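Local coordinates for ABC-type branched-chain amino acid transport systems periplasmic component-like protein (PDB 4N03), which probably captures fatty acids as the substrate-binding protein of an ABC importer, and holds palmitic acid in this crystal, at residues L171-F176 / R186-A191; Y60-N65 / S299-K304; I241-S244 / P250-G253. One frame throughout, in Å; residues are numbered along the deposited sequence. Where two conformers were deposited one is given.

Interaction 1: L171-F176 / R186-A191; sequences LGHVYF and RGTKYA
Thr-188 points from its helix toward strand 171-176, setting its hydroxyl against His-173 and its methyl against Leu-171. OG1 sits at the edge of the imidazole, near the ring plane, 2.8 Å from His-173 ND1. The hydrogen bond from ND1 to OG1 is weak because it is badly bent, with 122° at the hydrogen. The ring reaches over because CG lies anti to the backbone N (chi1 -165°). Its other nitrogen, NE2, is hydrogen-bonded to Ser-229 OG, so both ring nitrogens have a partner, the one at ND1 being weakly held. CG2 of Thr-188 rests on Leu-171 CD1 at 3.8 Å, and the two side chains run past each other in opposite directions. This is the strand-to-helix packing of a beta-alpha-beta unit, strand 170-176, helix 179-195 and strand 198-204, in a sheet of the periplasmic-binding-protein fold. A leucine in place of His-173 would probably deprive Ser-229 OG of its imidazole partner and leave Thr-188 OG1 with its weak bond to the Ala-184 carbonyl oxygen. All three touching residues are buried, whereas the helix turns Lys-189 to solvent; neighbouring Arg-186 and Tyr-190 are only partly covered.

Interaction 2: Y60-N65 / S299-K304; sequences YYEEVN and SKKYPK
Glu-62 and Lys-301 reach for each other across the surface from opposite directions and end in a salt bridge, OE1 of the carboxylate standing 3.4 Å from Lys-301 NZ. The hydrogen bond within it is weak, and the attraction is probably mostly electrostatic. Lys-301 was deposited in two conformers, so the bridge describes one of them, on an exposed side chain that may well leave the carboxylate at times. Behind the charges, Lys-301 CE follows the amine to within 3.7 Å of Glu-62 OE1, while the other carboxylate oxygen, OE2, is 4.1 Å from Lys-301 CD. The aliphatic end of the lysine therefore runs alongside the carboxylate.

The backbones are far apart, the CA atoms of Glu-62 and Lys-301 being 10.5 Å from each other, and the reach is made by the side chains. Glu-62 is extended, with CG anti to the backbone N (chi1 169°). Lys-301 also starts anti to its N but bends at the next bond (chi2 68°). Helix 47-66, which carries the glutamate, is the crossover helix of a beta-alpha-beta unit between parallel strands 33-40 and 74-81 in a four-stranded sheet of the periplasmic-binding-protein fold; the lysine lies in the last turn of helix 289-301, just before Tyr-302 leaves helical geometry.

Tyr-302 adds packing beside the bridge. Lys-301 CG sits 3.4 Å above the plane of the Tyr-302 ring, over its centre, and the Tyr-302 side chain touches Gln-55 and Gln-58 of helix 47-66. On its other flanks this helix is more firmly seated: Tyr-60 meets Tyr-315 edge-to-face and Glu-63 OE1 is hydrogen-bonded to Tyr-315 OH, both joining it to helix 309-330, and Tyr-61 packs both on that helix and on Ile-75 and Ala-77 of strand 74-81.

Interaction 3: I241-S244 / P250-G253; sequences IARS and PILG
The guanidinium of Arg-243 lies against the side chain of Ile-251, whose CD1 lies over one of its faces. The terminal methyl does most of the touching: Ile-251 CD1 is 3.6 Å from Arg-243 NH2 and 4.1 Å from CZ. Ile-251 CG1 is hardly farther, at 3.7 Å from the same NH2. A second neighbour comes in at the edge of the flat group, near its plane, where Pro-250 CA stands 4.2 Å from Arg-243 NH2. No hydrogen bond crosses between the two segments, so this is van der Waals contact of a charged group with hydrocarbon. Arginine and isoleucine approach from opposite directions, one leaving the last turn of a helix, the other rising from the start of a strand.

These are the second and third elements of a beta-alpha-beta unit, strand 225-229, helix 232-244 and strand 251-253, with the two strands parallel neighbours in the larger sheet of the periplasmic-binding-protein fold. The contact therefore spans the short five-residue connection between helix and sheet.

What places the arginine is partly its own shape. The chain bends at chi2 (-52°) and then runs straight through chi3, bringing the guanidinium nearer the strand although its CB does not point there. The rest is done by the connection: NH1 is hydrogen-bonded to the carbonyl oxygens of both Met-247 and Gln-249, and NH2 too is hydrogen-bonded to a residue adjoining the segments, bonds that would limit rotation of the flat group and probably stabilise its positive charge. Ile-251 is buried and directed at the helix, where it also packs on Leu-238 and Ala-239, while Ala-242 CB stands 4.8 Å from its CD1. At the helix end, Ser-244 OG turns back to donate a hydrogen bond of 2.7 Å to the carbonyl oxygen of Ile-241.

From the N terminus, the chain first passes residues 60-65, whose partner arrives only at 299-304, so interaction 2 closes a loop of 233 intervening residues. Interactions 1 and 3 both lie nested inside that loop, in series: 171-176 meets 186-191 after nine residues, and 241-244 meets 250-253 after five. None of them cross. The two short closures attach helices 179-195 and 232-244 to strands of the same seven-stranded sheet, their centres about 15 Å apart without touching. Interaction 2 lies about 38 Å from interaction 1, centre to centre and across the middle of the chain, and links helix 47-66, beside the four-stranded sheet, to helix 289-301.

Interaction 1: L171-F176 / R186-A191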
ATOM      1  N   LEU A 171      -2.603 -19.486 -15.100  1.00  9.92           N
ATOM      2  CA  LEU A 171      -1.894 -18.550 -14.254  1.00 10.69           C
ATOM      3  C   LEU A 171      -1.393 -19.272 -13.042  1.00 11.50           C
ATOM      4  O   LEU A 171      -2.156 -19.977 -12.404  1.00 13.85           O
ATOM      5  CB  LEU A 171      -2.871 -17.438 -13.797  1.00 10.64           C
ATOM      6  CG  LEU A 171      -3.710 -16.752 -14.872  1.00 12.42           C
ATOM      7  CD1 LEU A 171      -4.636 -15.748 -14.207  1.00 12.51           C
ATOM      8  CD2 LEU A 171      -2.815 -16.064 -15.874  1.00 13.32           C
ATOM      9  N   GLY A 172      -0.124 -19.066 -12.682  1.00 10.25           N
ATOM     10  CA  GLY A 172       0.400 -19.545 -11.417  1.00 10.30           C
ATOM     11  C   GLY A 172       0.576 -18.420 -10.466  1.00 10.24           C
ATOM     12  O   GLY A 172       1.385 -17.529 -10.762  1.00 14.35           O
ATOM     13  N   HIS A 173      -0.086 -18.449  -9.313  1.00  9.47           N
ATOM     14  CA  HIS A 173      -0.044 -17.337  -8.370  1.00  9.32           C
ATOM     15  C   HIS A 173       0.602 -17.776  -7.084  1.00  9.71           C
ATOM     16  O   HIS A 173       0.097 -18.623  -6.348  1.00 10.15           O
ATOM     17  CB  HIS A 173      -1.468 -16.827  -8.144  1.00  9.55           C
ATOM     18  CG  HIS A 173      -1.518 -15.478  -7.493  1.00  9.47           C
ATOM     19  ND1 HIS A 173      -2.645 -14.708  -7.545  1.00 10.18           N
ATOM     20  CD2 HIS A 173      -0.577 -14.779  -6.788  1.00  9.26           C
ATOM     21  CE1 HIS A 173      -2.408 -13.587  -6.883  1.00  9.24           C
ATOM     22  NE2 HIS A 173      -1.161 -13.602  -6.420  1.00  9.56           N
ATOM     23  N   VAL A 174       1.788 -17.227  -6.828  1.00  9.50           N
ATOM     24  CA  VAL A 174       2.536 -17.428  -5.612  1.00  9.86           C
ATOM     25  C   VAL A 174       2.114 -16.348  -4.656  1.00  9.10           C
ATOM     26  O   VAL A 174       2.238 -15.147  -5.009  1.00  9.86           O
ATOM     27  CB  VAL A 174       4.059 -17.332  -5.891  1.00 10.18           C
ATOM     28  CG1 VAL A 174       4.857 -17.449  -4.598  1.00 12.08           C
ATOM     29  CG2 VAL A 174       4.521 -18.389  -6.890  1.00 11.26           C
ATOM     30  N   TYR A 175       1.641 -16.672  -3.447  1.00  9.87           N
ATOM     31  CA  TYR A 175       1.012 -15.646  -2.614  1.00  9.31           C
ATOM     32  C   TYR A 175       1.300 -15.844  -1.159  1.00  9.52           C
ATOM     33  O   TYR A 175       1.222 -17.002  -0.648  1.00  9.77           O
ATOM     34  CB  TYR A 175      -0.535 -15.631  -2.913  1.00  9.72           C
ATOM     35  CG  TYR A 175      -1.278 -16.865  -2.422  1.00  9.43           C
ATOM     36  CD1 TYR A 175      -1.326 -18.034  -3.160  1.00 10.28           C
ATOM     37  CD2 TYR A 175      -1.868 -16.851  -1.175  1.00  9.67           C
ATOM     38  CE1 TYR A 175      -1.970 -19.183  -2.647  1.00 10.82           C
ATOM     39  CE2 TYR A 175      -2.516 -17.998  -0.683  1.00 10.78           C
ATOM     40  CZ  TYR A 175      -2.542 -19.147  -1.410  1.00 10.88           C
ATOM     41  OH  TYR A 175      -3.145 -20.293  -0.867  1.00 12.05           O
ATOM     42  N   PHE A 176       1.491 -14.753  -0.420  1.00  9.67           N
ATOM     43  CA  PHE A 176       1.568 -14.786   1.005  1.00  9.06           C
ATOM     44  C   PHE A 176       0.199 -15.231   1.541  1.00  9.58           C
ATOM     45  O   PHE A 176      -0.812 -14.597   1.323  1.00 10.28           O
ATOM     46  CB  PHE A 176       1.890 -13.411   1.587  1.00  9.60           C
ATOM     47  CG  PHE A 176       3.328 -12.950   1.573  1.00  9.54           C
ATOM     48  CD1 PHE A 176       4.366 -13.727   1.180  1.00  9.95           C
ATOM     49  CD2 PHE A 176       3.609 -11.679   2.030  1.00 10.44           C
ATOM     50  CE1 PHE A 176       5.676 -13.251   1.242  1.00 10.65           C
ATOM     51  CE2 PHE A 176       4.905 -11.174   2.081  1.00 10.91           C
ATOM     52  CZ  PHE A 176       5.916 -11.959   1.673  1.00 10.22           C
ATOM     53  N   ARG A 186      -7.952 -13.968  -4.714  1.00  8.95           N
ATOM     54  CA  ARG A 186      -9.383 -13.880  -4.992  1.00  9.78           C
ATOM     55  C   ARG A 186      -9.641 -13.188  -6.305  1.00  9.12           C
ATOM     56  O   ARG A 186     -10.485 -13.570  -7.117  1.00  9.95           O
ATOM     57  CB  ARG A 186     -10.117 -13.206  -3.838  1.00 10.62           C
ATOM     58  CG  ARG A 186     -11.616 -13.180  -4.015  1.00 11.21           C
ATOM     59  CD  ARG A 186     -12.274 -12.385  -2.933  1.00 12.46           C
ATOM     60  NE  ARG A 186     -13.716 -12.355  -3.101  1.00 12.25           N
ATOM     61  CZ  ARG A 186     -14.584 -12.861  -2.273  1.00 14.96           C
ATOM     62  NH1 ARG A 186     -14.227 -13.435  -1.145  1.00 17.69           N
ATOM     63  NH2 ARG A 186     -15.830 -12.687  -2.552  1.00 20.15           N
ATOM     64  N   GLY A 187      -8.934 -12.086  -6.542  1.00  9.30           N
ATOM     65  CA  GLY A 187      -9.041 -11.362  -7.814  1.00  9.13           C
ATOM     66  C   GLY A 187      -8.570 -12.179  -8.996  1.00  9.08           C
ATOM     67  O   GLY A 187      -9.239 -12.258 -10.028  1.00  9.29           O
ATOM     68  N   THR A 188      -7.416 -12.830  -8.860  1.00  9.65           N
ATOM     69  CA  THR A 188      -6.937 -13.721  -9.902  1.00  9.98           C
ATOM     70  C   THR A 188      -8.010 -14.743 -10.294  1.00  9.65           C
ATOM     71  O   THR A 188      -8.239 -14.975 -11.492  1.00 10.11           O
ATOM     72  CB  THR A 188      -5.687 -14.453  -9.429  1.00  9.88           C
ATOM     73  OG1 THR A 188      -4.700 -13.482  -9.088  1.00 10.32           O
ATOM     74  CG2 THR A 188      -5.133 -15.352 -10.480  1.00 11.66           C
ATOM     75  N   LYS A 189      -8.600 -15.383  -9.296  1.00  9.97           N
ATOM     76  CA  LYS A 189      -9.561 -16.455  -9.551  0.60  9.62           C
ATOM     77  C   LYS A 189     -10.825 -15.923 -10.161  1.00 10.22           C
ATOM     78  O   LYS A 189     -11.436 -16.609 -11.020  1.00 10.89           O
ATOM     79  CB  LYS A 189      -9.804 -17.217  -8.282  0.60 11.18           C
ATOM     80  CG  LYS A 189      -8.553 -17.981  -7.868  0.60 11.76           C
ATOM     81  CD  LYS A 189      -8.661 -18.537  -6.488  0.60 13.93           C
ATOM     82  CE  LYS A 189      -9.666 -19.652  -6.473  0.60 13.50           C
ATOM     83  NZ  LYS A 189      -9.474 -20.311  -5.188  0.60 13.70           N
ATOM     84  N   TYR A 190     -11.246 -14.716  -9.785  1.00  9.77           N
ATOM     85  CA  TYR A 190     -12.436 -14.113 -10.416  1.00 10.27           C
ATOM     86  C   TYR A 190     -12.178 -13.872 -11.873  1.00  9.47           C
ATOM     87  O   TYR A 190     -12.965 -14.230 -12.765  1.00 10.33           O
ATOM     88  CB  TYR A 190     -12.817 -12.837  -9.692  1.00  9.79           C
ATOM     89  CG  TYR A 190     -14.000 -12.156 -10.330  1.00 10.60           C
ATOM     90  CD1 TYR A 190     -15.298 -12.605 -10.075  1.00 10.80           C
ATOM     91  CD2 TYR A 190     -13.832 -11.096 -11.202  1.00 10.26           C
ATOM     92  CE1 TYR A 190     -16.365 -12.012 -10.654  1.00 11.78           C
ATOM     93  CE2 TYR A 190     -14.953 -10.487 -11.765  1.00 10.81           C
ATOM     94  CZ  TYR A 190     -16.240 -10.959 -11.475  1.00 10.64           C
ATOM     95  OH  TYR A 190     -17.345 -10.356 -12.014  1.00 12.00           O
ATOM     96  N   ALA A 191     -11.054 -13.211 -12.150  1.00  9.22           N
ATOM     97  CA  ALA A 191     -10.686 -12.950 -13.510  1.00  9.19           C
ATOM     98  C   ALA A 191     -10.577 -14.247 -14.329  1.00  9.61           C
ATOM     99  O   ALA A 191     -11.021 -14.329 -15.474  1.00 10.50           O
ATOM    100  CB  ALA A 191      -9.410 -12.142 -13.588  1.00  9.79           C
TER

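Interaction 2: Y60-N65 / S299-K304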
ATOM      1  N   TYR A  60       6.471  15.294   5.480  1.00 13.95           N
ATOM      2  CA  TYR A  60       5.227  16.045   5.413  1.00 14.31           C
ATOM      3  C   TYR A  60       4.965  16.785   6.759  1.00 14.70           C
ATOM      4  O   TYR A  60       4.639  17.970   6.784  1.00 15.51           O
ATOM      5  CB  TYR A  60       4.045  15.091   5.071  1.00 13.26           C
ATOM      6  CG  TYR A  60       2.835  15.820   4.526  1.00 13.95           C
ATOM      7  CD1 TYR A  60       1.966  16.529   5.367  1.00 15.15           C
ATOM      8  CD2 TYR A  60       2.556  15.830   3.173  1.00 15.13           C
ATOM      9  CE1 TYR A  60       0.883  17.233   4.833  1.00 14.55           C
ATOM     10  CE2 TYR A  60       1.514  16.529   2.640  1.00 17.02           C
ATOM     11  CZ  TYR A  60       0.652  17.213   3.480  1.00 17.00           C
ATOM     12  OH  TYR A  60      -0.376  17.920   2.929  1.00 20.05           O
ATOM     13  N   TYR A  61       5.067  16.065   7.873  1.00 13.18           N
ATOM     14  CA  TYR A  61       4.747  16.655   9.167  1.00 14.18           C
ATOM     15  C   TYR A  61       5.744  17.775   9.486  1.00 15.28           C
ATOM     16  O   TYR A  61       5.341  18.780  10.057  1.00 17.07           O
ATOM     17  CB  TYR A  61       4.727  15.626  10.295  1.00 13.37           C
ATOM     18  CG  TYR A  61       3.744  14.494  10.069  1.00 12.68           C
ATOM     19  CD1 TYR A  61       2.499  14.722   9.497  1.00 11.80           C
ATOM     20  CD2 TYR A  61       4.078  13.199  10.359  1.00 12.39           C
ATOM     21  CE1 TYR A  61       1.617  13.697   9.251  1.00 11.63           C
ATOM     22  CE2 TYR A  61       3.170  12.150  10.120  1.00 12.15           C
ATOM     23  CZ  TYR A  61       1.954  12.407   9.544  1.00 10.86           C
ATOM     24  OH  TYR A  61       1.051  11.421   9.231  1.00 11.92           O
ATOM     25  N   GLU A  62       7.017  17.608   9.155  1.00 15.00           N
ATOM     26  CA  GLU A  62       7.991  18.700   9.331  1.00 15.56           C
ATOM     27  C   GLU A  62       7.559  19.929   8.521  1.00 16.98           C
ATOM     28  O   GLU A  62       7.689  21.082   9.021  1.00 19.52           O
ATOM     29  CB  GLU A  62       9.388  18.230   8.931  1.00 18.35           C
ATOM     30  CG  GLU A  62      10.438  19.337   8.814  1.00 24.22           C
ATOM     31  CD  GLU A  62      11.744  18.827   8.197  1.00 31.24           C
ATOM     32  OE1 GLU A  62      12.586  18.306   8.963  1.00 43.62           O
ATOM     33  OE2 GLU A  62      11.920  18.948   6.942  1.00 37.13           O
ATOM     34  N   GLU A  63       7.211  19.788   7.263  1.00 17.02           N
ATOM     35  CA  GLU A  63       6.744  20.909   6.443  1.00 19.16           C
ATOM     36  C   GLU A  63       5.537  21.608   7.080  1.00 17.60           C
ATOM     37  O   GLU A  63       5.473  22.839   7.123  1.00 20.84           O
ATOM     38  CB  GLU A  63       6.386  20.440   5.034  1.00 18.29           C
ATOM     39  CG  GLU A  63       7.610  19.994   4.253  1.00 18.10           C
ATOM     40  CD  GLU A  63       7.295  19.248   2.964  1.00 19.36           C
ATOM     41  OE1 GLU A  63       6.127  18.814   2.732  1.00 20.83           O
ATOM     42  OE2 GLU A  63       8.270  19.065   2.168  1.00 21.35           O
ATOM     43  N   VAL A  64       4.587  20.816   7.593  1.00 16.99           N
ATOM     44  CA  VAL A  64       3.449  21.359   8.291  1.00 18.31           C
ATOM     45  C   VAL A  64       3.848  22.110   9.553  1.00 17.43           C
ATOM     46  O   VAL A  64       3.354  23.251   9.806  1.00 20.87           O
ATOM     47  CB  VAL A  64       2.423  20.235   8.641  1.00 18.27           C
ATOM     48  CG1 VAL A  64       1.381  20.773   9.588  1.00 18.83           C
ATOM     49  CG2 VAL A  64       1.769  19.702   7.378  1.00 17.76           C
ATOM     50  N   ASN A  65       4.728  21.518  10.342  1.00 16.01           N
ATOM     51  CA  ASN A  65       5.224  22.179  11.573  1.00 17.42           C
ATOM     52  C   ASN A  65       5.944  23.478  11.311  1.00 19.22           C
ATOM     53  O   ASN A  65       5.739  24.467  12.034  1.00 21.91           O
ATOM     54  CB  ASN A  65       6.100  21.241  12.396  1.00 16.95           C
ATOM     55  CG  ASN A  65       5.262  20.114  13.004  1.00 17.04           C
ATOM     56  OD1 ASN A  65       4.032  20.246  13.170  1.00 18.18           O
ATOM     57  ND2 ASN A  65       5.904  19.042  13.390  1.00 17.51           N
ATOM     58  N   SER A 299      14.496  13.929  -1.614  1.00 15.25           N
ATOM     59  CA  SER A 299      15.933  13.808  -1.921  0.70 16.38           C
ATOM     60  C   SER A 299      16.806  14.789  -1.118  1.00 16.85           C
ATOM     61  O   SER A 299      17.911  14.456  -0.669  1.00 18.13           O
ATOM     62  CB  SER A 299      16.173  14.053  -3.412  0.70 22.31           C
ATOM     63  OG  SER A 299      15.606  13.033  -4.199  0.70 24.41           O
ATOM     64  N   LYS A 300      16.284  16.001  -0.943  1.00 18.21           N
ATOM     65  CA  LYS A 300      17.001  17.017  -0.154  1.00 17.96           C
ATOM     66  C   LYS A 300      17.127  16.606   1.305  1.00 19.56           C
ATOM     67  O   LYS A 300      18.201  16.702   1.910  1.00 22.86           O
ATOM     68  CB  LYS A 300      16.302  18.375  -0.240  1.00 20.07           C
ATOM     69  CG  LYS A 300      17.065  19.520   0.428  1.00 24.28           C
ATOM     70  CD  LYS A 300      16.463  20.874   0.075  1.00 29.79           C
ATOM     71  CE  LYS A 300      17.155  22.025   0.812  1.00 35.68           C
ATOM     72  NZ  LYS A 300      16.264  23.210   0.910  1.00 41.33           N
ATOM     73  N   LYS A 301      16.049  16.082   1.883  1.00 17.99           N
ATOM     74  CA  LYS A 301      16.050  15.735   3.297  0.60 18.22           C
ATOM     75  C   LYS A 301      16.799  14.441   3.561  1.00 17.91           C
ATOM     76  O   LYS A 301      17.469  14.296   4.596  1.00 19.51           O
ATOM     77  CB  LYS A 301      14.609  15.614   3.820  0.60 18.33           C
ATOM     78  CG  LYS A 301      14.486  15.195   5.266  0.60 19.45           C
ATOM     79  CD  LYS A 301      14.977  16.235   6.260  0.60 21.14           C
ATOM     80  CE  LYS A 301      14.871  15.731   7.689  0.60 23.92           C
ATOM     81  NZ  LYS A 301      15.525  16.659   8.657  0.60 30.08           N
ATOM     82  N   TYR A 302      16.665  13.488   2.629  1.00 17.29           N
ATOM     83  CA  TYR A 302      17.185  12.132   2.819  1.00 16.45           C
ATOM     84  C   TYR A 302      18.020  11.717   1.600  1.00 20.37           C
ATOM     85  O   TYR A 302      17.693  10.807   0.868  1.00 20.86           O
ATOM     86  CB  TYR A 302      16.059  11.144   3.003  1.00 15.14           C
ATOM     87  CG  TYR A 302      15.130  11.459   4.125  1.00 15.66           C
ATOM     88  CD1 TYR A 302      15.457  11.208   5.446  1.00 16.03           C
ATOM     89  CD2 TYR A 302      13.826  11.878   3.853  1.00 14.12           C
ATOM     90  CE1 TYR A 302      14.573  11.440   6.489  1.00 15.18           C
ATOM     91  CE2 TYR A 302      12.937  12.113   4.871  1.00 14.13           C
ATOM     92  CZ  TYR A 302      13.285  11.880   6.192  1.00 16.32           C
ATOM     93  OH  TYR A 302      12.338  12.107   7.196  1.00 18.71           O
ATOM     94  N   PRO A 303      19.191  12.343   1.417  1.00 21.88           N
ATOM     95  CA  PRO A 303      19.975  12.125   0.205  1.00 22.49           C
ATOM     96  C   PRO A 303      20.485  10.676  -0.008  1.00 21.92           C
ATOM     97  O   PRO A 303      20.748  10.301  -1.153  1.00 31.47           O
ATOM     98  CB  PRO A 303      21.161  13.066   0.387  1.00 25.18           C
ATOM     99  CG  PRO A 303      21.133  13.509   1.819  1.00 23.84           C
ATOM    100  CD  PRO A 303      19.733  13.369   2.292  1.00 22.00           C
ATOM    101  N   LYS A 304      20.605   9.882   1.062  1.00 22.81           N
ATOM    102  CA  LYS A 304      21.176   8.532   0.989  0.60 27.11           C
ATOM    103  C   LYS A 304      20.118   7.425   0.890  1.00 25.54           C
ATOM    104  O   LYS A 304      20.450   6.223   0.875  1.00 26.43           O
ATOM    105  CB  LYS A 304      22.056   8.278   2.214  0.60 31.73           C
ATOM    106  CG  LYS A 304      23.050   9.403   2.502  0.60 34.32           C
ATOM    107  CD  LYS A 304      23.990   9.033   3.635  0.60 38.86           C
ATOM    108  CE  LYS A 304      24.871  10.203   4.056  0.60 40.16           C
ATOM    109  NZ  LYS A 304      25.624   9.877   5.300  0.60 42.87           N
TER

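Interaction 3: I241-S244 / P250-G253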
ATOM      1  N   ILE A 241      15.419 -16.763 -10.457  1.00 11.46           N
ATOM      2  CA  ILE A 241      15.460 -18.186 -10.695  1.00 12.01           C
ATOM      3  C   ILE A 241      14.687 -18.544 -11.979  1.00 10.38           C
ATOM      4  O   ILE A 241      15.133 -19.337 -12.796  1.00 11.67           O
ATOM      5  CB  ILE A 241      14.993 -18.968  -9.466  1.00 12.30           C
ATOM      6  CG1 ILE A 241      15.900 -18.723  -8.278  1.00 13.92           C
ATOM      7  CG2 ILE A 241      14.918 -20.445  -9.779  1.00 14.20           C
ATOM      8  CD1 ILE A 241      15.269 -19.176  -6.980  1.00 18.83           C
ATOM      9  N   ALA A 242      13.491 -17.973 -12.154  1.00 11.58           N
ATOM     10  CA  ALA A 242      12.711 -18.272 -13.352  1.00 11.51           C
ATOM     11  C   ALA A 242      13.503 -17.981 -14.605  1.00 10.51           C
ATOM     12  O   ALA A 242      13.568 -18.801 -15.523  1.00 11.19           O
ATOM     13  CB  ALA A 242      11.406 -17.478 -13.369  1.00 11.97           C
ATOM     14  N   ARG A 243      14.156 -16.785 -14.668  1.00 10.80           N
ATOM     15  CA  ARG A 243      14.850 -16.466 -15.901  1.00 11.36           C
ATOM     16  C   ARG A 243      16.098 -17.323 -16.085  1.00 11.46           C
ATOM     17  O   ARG A 243      16.410 -17.694 -17.207  1.00 12.71           O
ATOM     18  CB  ARG A 243      15.204 -14.974 -15.950  1.00 12.05           C
ATOM     19  CG  ARG A 243      13.974 -14.078 -15.843  1.00 12.05           C
ATOM     20  CD  ARG A 243      12.882 -14.427 -16.827  1.00 11.92           C
ATOM     21  NE  ARG A 243      11.751 -13.522 -16.655  1.00 11.59           N
ATOM     22  CZ  ARG A 243      10.483 -13.823 -16.914  1.00 11.16           C
ATOM     23  NH1 ARG A 243      10.131 -15.026 -17.361  1.00 11.84           N
ATOM     24  NH2 ARG A 243       9.565 -12.914 -16.697  1.00 11.45           N
ATOM     25  N   SER A 244      16.726 -17.728 -14.981  1.00 11.66           N
ATOM     26  CA  SER A 244      17.909 -18.618 -15.055  1.00 12.85           C
ATOM     27  C   SER A 244      17.549 -20.015 -15.524  1.00 11.84           C
ATOM     28  O   SER A 244      18.395 -20.796 -15.913  1.00 13.65           O
ATOM     29  CB  SER A 244      18.582 -18.733 -13.666  1.00 14.23           C
ATOM     30  OG  SER A 244      17.851 -19.578 -12.767  1.00 19.50           O
ATOM     31  N   PRO A 250       5.494 -13.969 -18.577  1.00 10.59           N
ATOM     32  CA  PRO A 250       5.482 -12.703 -17.846  1.00 11.09           C
ATOM     33  C   PRO A 250       5.214 -12.923 -16.364  1.00 10.72           C
ATOM     34  O   PRO A 250       4.502 -13.879 -15.979  1.00 10.45           O
ATOM     35  CB  PRO A 250       4.318 -11.961 -18.504  1.00 11.75           C
ATOM     36  CG  PRO A 250       3.376 -13.032 -18.882  1.00 12.56           C
ATOM     37  CD  PRO A 250       4.277 -14.138 -19.384  1.00 13.07           C
ATOM     38  N   ILE A 251       5.764 -12.026 -15.545  1.00  9.99           N
ATOM     39  CA  ILE A 251       5.527 -11.959 -14.126  1.00  9.53           C
ATOM     40  C   ILE A 251       4.741 -10.728 -13.797  1.00 10.14           C
ATOM     41  O   ILE A 251       5.107  -9.634 -14.240  1.00 11.48           O
ATOM     42  CB  ILE A 251       6.846 -12.005 -13.311  1.00 11.07           C
ATOM     43  CG1 ILE A 251       7.599 -13.308 -13.569  1.00 10.88           C
ATOM     44  CG2 ILE A 251       6.565 -11.854 -11.848  1.00 10.96           C
ATOM     45  CD1 ILE A 251       9.047 -13.300 -13.124  1.00 12.23           C
ATOM     46  N   LEU A 252       3.656 -10.864 -13.042  1.00 10.20           N
ATOM     47  CA  LEU A 252       2.824  -9.761 -12.594  1.00  9.81           C
ATOM     48  C   LEU A 252       2.744  -9.791 -11.099  1.00  9.96           C
ATOM     49  O   LEU A 252       2.266 -10.771 -10.519  1.00 10.29           O
ATOM     50  CB  LEU A 252       1.421  -9.884 -13.206  1.00 11.65           C
ATOM     51  CG  LEU A 252       0.401  -8.837 -12.768  1.00 12.53           C
ATOM     52  CD1 LEU A 252       0.796  -7.462 -13.268  1.00 14.17           C
ATOM     53  CD2 LEU A 252      -0.990  -9.253 -13.191  1.00 14.29           C
ATOM     54  N   GLY A 253       3.210  -8.747 -10.430  1.00 10.30           N
ATOM     55  CA  GLY A 253       3.217  -8.650  -9.003  1.00  9.79           C
ATOM     56  C   GLY A 253       2.214  -7.692  -8.440  1.00  8.68           C
ATOM     57  O   GLY A 253       1.824  -6.731  -9.095  1.00  9.68           O
TER